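Local coordinates for odorant-binding protein 1d (Locusta migratoria, PDB 4PT1) that probably binds small odorant molecules and carries them as a secreted transport protein of the PBP/GOBP family, at residues Lys52-Met55 with Val56-Ser60; Cys100-Ala103 with Tyr104-Gln108. One frame throughout, in Å; residues are numbered along the deposited sequence.

How the interactions relate
Both contacts are local, and they follow in series along the chain without nesting or crossing. Interaction 1 comes first: it spans the last turn of helix 45-57 and the residues that leave it, up to Ser-60. Interaction 2 lies wholly within helix 99-113, near its start, at residues 100-108. Neither closes a long loop, but the two touch: Ala-103 CB packs 3.4 Å from Lys-52 CA and 3.7 Å from Met-55 SD. The Cys-49 to Cys-100 disulfide joins the same two helices, and Ile-54 and His-107 both line the pocket occupied by 2-(2-methoxyethoxy)ethanol.

Interaction 1. Residues Lys52-Met55 with Val56-Ser60; sequences KCIM and VEFNS
A Schellman motif ends helix 45-57 here, with Asn-59 as the C-prime residue in a positive-phi conformation (66°). Its outer bond runs from Ser-60 N to Met-55 O (3.0 Å), and inside it Asn-59 N reaches Val-56 O at 3.2 Å. Before the turn, Val-56 N and Glu-57 N still make the regular helical bonds to Lys-52 O and Cys-53 O, and Phe-58 N bonds to Ile-54 O at 3.0 Å. Ile-54, which lines the 2-(2-methoxyethoxy)ethanol pocket, runs alongside Phe-58; Ile-54 CG2 meets the ring edge in its plane, 3.7 Å from Phe-58 CD2. With CG anti to its carbonyl carbon (chi1 -64°), Phe-58 holds the ring beside that methyl, and Val-18 of helix 15-26 touches both side chains. With an alanine here the ring is gone, which would probably leave Ile-54 CG2 and Val-18 without this apolar neighbour. Cys-53 ties the same helix to Cys-22 by a disulfide. Lys-52 lays its aliphatic chain along Val-56 while its ammonium group pairs with Asp-63; the closest approach there is Lys-52 CE to Val-56 CG2, 4.0 Å.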
loop_
_atom_site.group_PDB
_atom_site.type_symbol
_atom_site.label_atom_id
_atom_site.label_comp_id
_atom_site.label_asym_id
_atom_site.label_seq_id
_atom_site.Cartn_x
_atom_site.Cartn_y
_atom_site.Cartn_z
ATOM N N LYS A 52 0.169 -7.262 -0.800
ATOM C CA LYS A 52 -0.893 -8.080 -0.213
ATOM C C LYS A 52 -0.683 -8.240 1.290
ATOM O O LYS A 52 -1.622 -8.098 2.076
ATOM C CB LYS A 52 -0.980 -9.437 -0.944
ATOM C CG LYS A 52 -1.979 -10.430 -0.382
ATOM C CD LYS A 52 -1.355 -11.401 0.583
ATOM C CE LYS A 52 -2.305 -12.559 0.841
ATOM N NZ LYS A 52 -1.716 -13.485 1.816
ATOM N N CYS A 53 0.547 -8.508 1.698
ATOM C CA CYS A 53 0.839 -8.747 3.104
ATOM C C CYS A 53 0.543 -7.515 3.952
ATOM O O CYS A 53 -0.012 -7.642 5.033
ATOM C CB CYS A 53 2.300 -9.183 3.264
ATOM S SG CYS A 53 2.789 -9.482 4.962
ATOM N N ILE A 54 0.929 -6.333 3.474
ATOM C CA ILE A 54 0.608 -5.069 4.140
ATOM C C ILE A 54 -0.912 -4.934 4.292
ATOM O O ILE A 54 -1.415 -4.605 5.357
ATOM C CB ILE A 54 1.182 -3.848 3.388
ATOM C CG1 ILE A 54 2.691 -3.749 3.607
ATOM C CG2 ILE A 54 0.557 -2.529 3.886
ATOM C CD1 ILE A 54 3.308 -2.699 2.720
ATOM N N MET A 55 -1.654 -5.209 3.227
ATOM C CA MET A 55 -3.099 -5.041 3.312
ATOM C C MET A 55 -3.703 -6.002 4.334
ATOM O O MET A 55 -4.632 -5.635 5.055
ATOM C CB MET A 55 -3.752 -5.206 1.943
ATOM C CG MET A 55 -3.354 -4.123 0.956
ATOM S SD MET A 55 -4.208 -4.314 -0.609
ATOM C CE MET A 55 -5.816 -3.640 -0.168
ATOM N N VAL A 56 -3.186 -7.226 4.393
ATOM C CA VAL A 56 -3.689 -8.238 5.351
ATOM C C VAL A 56 -3.397 -7.789 6.768
ATOM O O VAL A 56 -4.247 -7.878 7.634
ATOM C CB VAL A 56 -3.086 -9.638 5.105
ATOM C CG1 VAL A 56 -3.500 -10.583 6.225
ATOM C CG2 VAL A 56 -3.546 -10.184 3.763
ATOM N N GLU A 57 -2.201 -7.261 6.995
ATOM C CA GLU A 57 -1.820 -6.807 8.332
ATOM C C GLU A 57 -2.654 -5.577 8.776
ATOM O O GLU A 57 -2.899 -5.383 9.975
ATOM C CB GLU A 57 -0.326 -6.509 8.368
ATOM C CG GLU A 57 0.544 -7.748 8.226
ATOM C CD GLU A 57 0.441 -8.690 9.404
ATOM O OE1 GLU A 57 0.672 -8.252 10.551
ATOM O OE2 GLU A 57 0.154 -9.881 9.174
ATOM N N PHE A 58 -3.125 -4.782 7.820
ATOM C CA PHE A 58 -4.015 -3.645 8.145
ATOM C C PHE A 58 -5.492 -3.889 7.802
ATOM O O PHE A 58 -6.251 -2.945 7.574
ATOM C CB PHE A 58 -3.500 -2.359 7.490
ATOM C CG PHE A 58 -2.161 -1.922 8.009
ATOM C CD1 PHE A 58 -2.020 -1.520 9.334
ATOM C CD2 PHE A 58 -1.045 -1.917 7.183
ATOM C CE1 PHE A 58 -0.778 -1.130 9.828
ATOM C CE2 PHE A 58 0.196 -1.518 7.666
ATOM C CZ PHE A 58 0.322 -1.117 8.992
ATOM N N ASN A 59 -5.892 -5.160 7.779
ATOM C CA ASN A 59 -7.306 -5.558 7.746
ATOM C C ASN A 59 -8.109 -5.202 6.487
ATOM O O ASN A 59 -9.325 -5.435 6.463
ATOM C CB ASN A 59 -8.054 -4.984 8.960
ATOM C CG ASN A 59 -7.325 -5.223 10.258
ATOM O OD1 ASN A 59 -6.858 -4.275 10.906
ATOM N ND2 ASN A 59 -7.207 -6.502 10.646
ATOM N N SER A 60 -7.447 -4.677 5.452
ATOM C CA SER A 60 -8.120 -4.261 4.212
ATOM C C SER A 60 -8.160 -5.356 3.171
ATOM O O SER A 60 -8.808 -5.196 2.135
ATOM C CB SER A 60 -7.476 -3.005 3.610
ATOM O OG SER A 60 -6.067 -3.120 3.477
#

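Interaction 2. Residues Cys100-Ala103 with Tyr104-Gln108; sequences CETA and YQIHQ
Glu-101 and Gln-105, one turn apart on helix 99-113, supply the side-chain hydrogen bond of this contact: Gln-105 NE2 donates to Glu-101 OE2 over 3.0 Å, with an N-H...O angle of 166°. The acceptor lies close to the amide plane, whereas the donor comes from above the carboxylate plane, the two groups being turned 47° against each other. Gln-105 CG stands anti to its carbonyl carbon (chi1 -58°), and a further bend at chi2 brings the amide alongside the acid. The other carboxylate oxygen, OE1, forms a salt bridge to Lys-48, so the two oxygens of Glu-101 serve different partners.

Apolar contact is made by Thr-102 and Ile-106, side by side, with Thr-102 CG2 3.8 Å from Ile-106 CD1.

Among the other polar groups, Thr-102 OG1 turns to His-96 N, while His-107 brings its ring edge, at CD2, to 3.4 Å from Ala-103 O and bonds through ND1 to Tyr-118 OH.

Four backbone bonds run through these two turns, the shortest being Ile-106 N to Thr-102 O at 2.8 Å; Tyr-104 N, Gln-105 N and His-107 N reach Cys-100 O, Glu-101 O and Ala-103 O. This i to i+4 pattern is that of a regular alpha-helix, here joined to helix 45-57 by the Cys-49 to Cys-100 disulfide and lending His-107 to the ligand pocket, an arrangement consistent with the disulfide-braced all-helical fold of insect odorant-binding proteins.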
loop_
_atom_site.group_PDB
_atom_site.type_symbol
_atom_site.label_atom_id
_atom_site.label_comp_id
_atom_site.label_asym_id
_atom_site.label_seq_id
_atom_site.Cartn_x
_atom_site.Cartn_y
_atom_site.Cartn_z
ATOM N N CYS A 100 -2.451 -11.945 -4.291
ATOM C CA CYS A 100 -1.355 -11.008 -4.537
ATOM C C CYS A 100 -1.574 -10.050 -5.723
ATOM O O CYS A 100 -1.268 -8.856 -5.631
ATOM C CB CYS A 100 -0.012 -11.743 -4.658
ATOM S SG CYS A 100 0.433 -12.639 -3.142
ATOM N N GLU A 101 -2.072 -10.568 -6.841
ATOM C CA GLU A 101 -2.295 -9.731 -8.037
ATOM C C GLU A 101 -3.363 -8.688 -7.686
ATOM O O GLU A 101 -3.177 -7.512 -7.966
ATOM C CB GLU A 101 -2.683 -10.600 -9.261
ATOM C CG GLU A 101 -2.731 -9.885 -10.626
ATOM C CD GLU A 101 -1.389 -9.377 -11.132
ATOM O OE1 GLU A 101 -0.337 -9.814 -10.636
ATOM O OE2 GLU A 101 -1.372 -8.534 -12.063
ATOM N N THR A 102 -4.436 -9.133 -7.032
ATOM C CA THR A 102 -5.528 -8.256 -6.517
ATOM C C THR A 102 -4.981 -7.072 -5.739
ATOM O O THR A 102 -5.298 -5.910 -6.048
ATOM C CB THR A 102 -6.512 -9.042 -5.613
ATOM O OG1 THR A 102 -7.252 -9.982 -6.408
ATOM C CG2 THR A 102 -7.515 -8.114 -4.883
ATOM N N ALA A 103 -4.143 -7.349 -4.739
ATOM C CA ALA A 103 -3.525 -6.250 -3.984
ATOM C C ALA A 103 -2.723 -5.326 -4.901
ATOM O O ALA A 103 -2.882 -4.111 -4.848
ATOM C CB ALA A 103 -2.639 -6.781 -2.865
ATOM N N TYR A 104 -1.871 -5.900 -5.758
ATOM C CA TYR A 104 -0.935 -5.091 -6.583
ATOM C C TYR A 104 -1.693 -4.136 -7.520
ATOM O O TYR A 104 -1.285 -2.986 -7.709
ATOM C CB TYR A 104 0.071 -5.993 -7.344
ATOM C CG TYR A 104 1.004 -5.264 -8.316
ATOM C CD1 TYR A 104 2.185 -4.653 -7.878
ATOM C CD2 TYR A 104 0.706 -5.190 -9.658
ATOM C CE1 TYR A 104 3.031 -3.993 -8.774
ATOM C CE2 TYR A 104 1.534 -4.534 -10.568
ATOM C CZ TYR A 104 2.701 -3.928 -10.126
ATOM O OH TYR A 104 3.544 -3.266 -11.023
ATOM N N GLN A 105 -2.810 -4.606 -8.059
ATOM C CA GLN A 105 -3.609 -3.842 -8.993
ATOM C C GLN A 105 -4.683 -2.977 -8.332
ATOM O O GLN A 105 -5.140 -2.019 -8.961
ATOM C CB GLN A 105 -4.280 -4.791 -9.998
ATOM C CG GLN A 105 -3.301 -5.652 -10.799
ATOM C CD GLN A 105 -2.436 -4.883 -11.795
ATOM O OE1 GLN A 105 -2.640 -3.697 -12.035
ATOM N NE2 GLN A 105 -1.447 -5.564 -12.367
ATOM N N ILE A 106 -5.105 -3.297 -7.097
ATOM C CA ILE A 106 -5.837 -2.305 -6.300
ATOM C C ILE A 106 -4.884 -1.103 -6.183
ATOM O O ILE A 106 -5.282 0.033 -6.401
ATOM C CB ILE A 106 -6.279 -2.827 -4.897
ATOM C CG1 ILE A 106 -7.496 -3.765 -4.994
ATOM C CG2 ILE A 106 -6.636 -1.639 -3.995
ATOM C CD1 ILE A 106 -7.834 -4.515 -3.713
ATOM N N HIS A 107 -3.609 -1.374 -5.909
ATOM C CA HIS A 107 -2.586 -0.346 -5.819
ATOM C C HIS A 107 -2.281 0.369 -7.119
ATOM O O HIS A 107 -2.086 1.577 -7.115
ATOM C CB HIS A 107 -1.339 -0.912 -5.197
ATOM C CG HIS A 107 -1.334 -0.797 -3.703
ATOM N ND1 HIS A 107 -0.697 0.207 -3.054
ATOM C CD2 HIS A 107 -1.970 -1.565 -2.726
ATOM C CE1 HIS A 107 -0.893 0.058 -1.728
ATOM N NE2 HIS A 107 -1.678 -1.023 -1.535
ATOM N N GLN A 108 -2.266 -0.350 -8.240
ATOM C CA GLN A 108 -2.086 0.332 -9.519
ATOM C C GLN A 108 -3.309 1.200 -9.831
ATOM O O GLN A 108 -3.136 2.268 -10.390
ATOM C CB GLN A 108 -1.775 -0.643 -10.653
ATOM C CG GLN A 108 -0.488 -1.453 -10.467
ATOM C CD GLN A 108 0.582 -0.747 -9.651
ATOM O OE1 GLN A 108 0.761 -1.021 -8.457
ATOM N NE2 GLN A 108 1.310 0.170 -10.295
#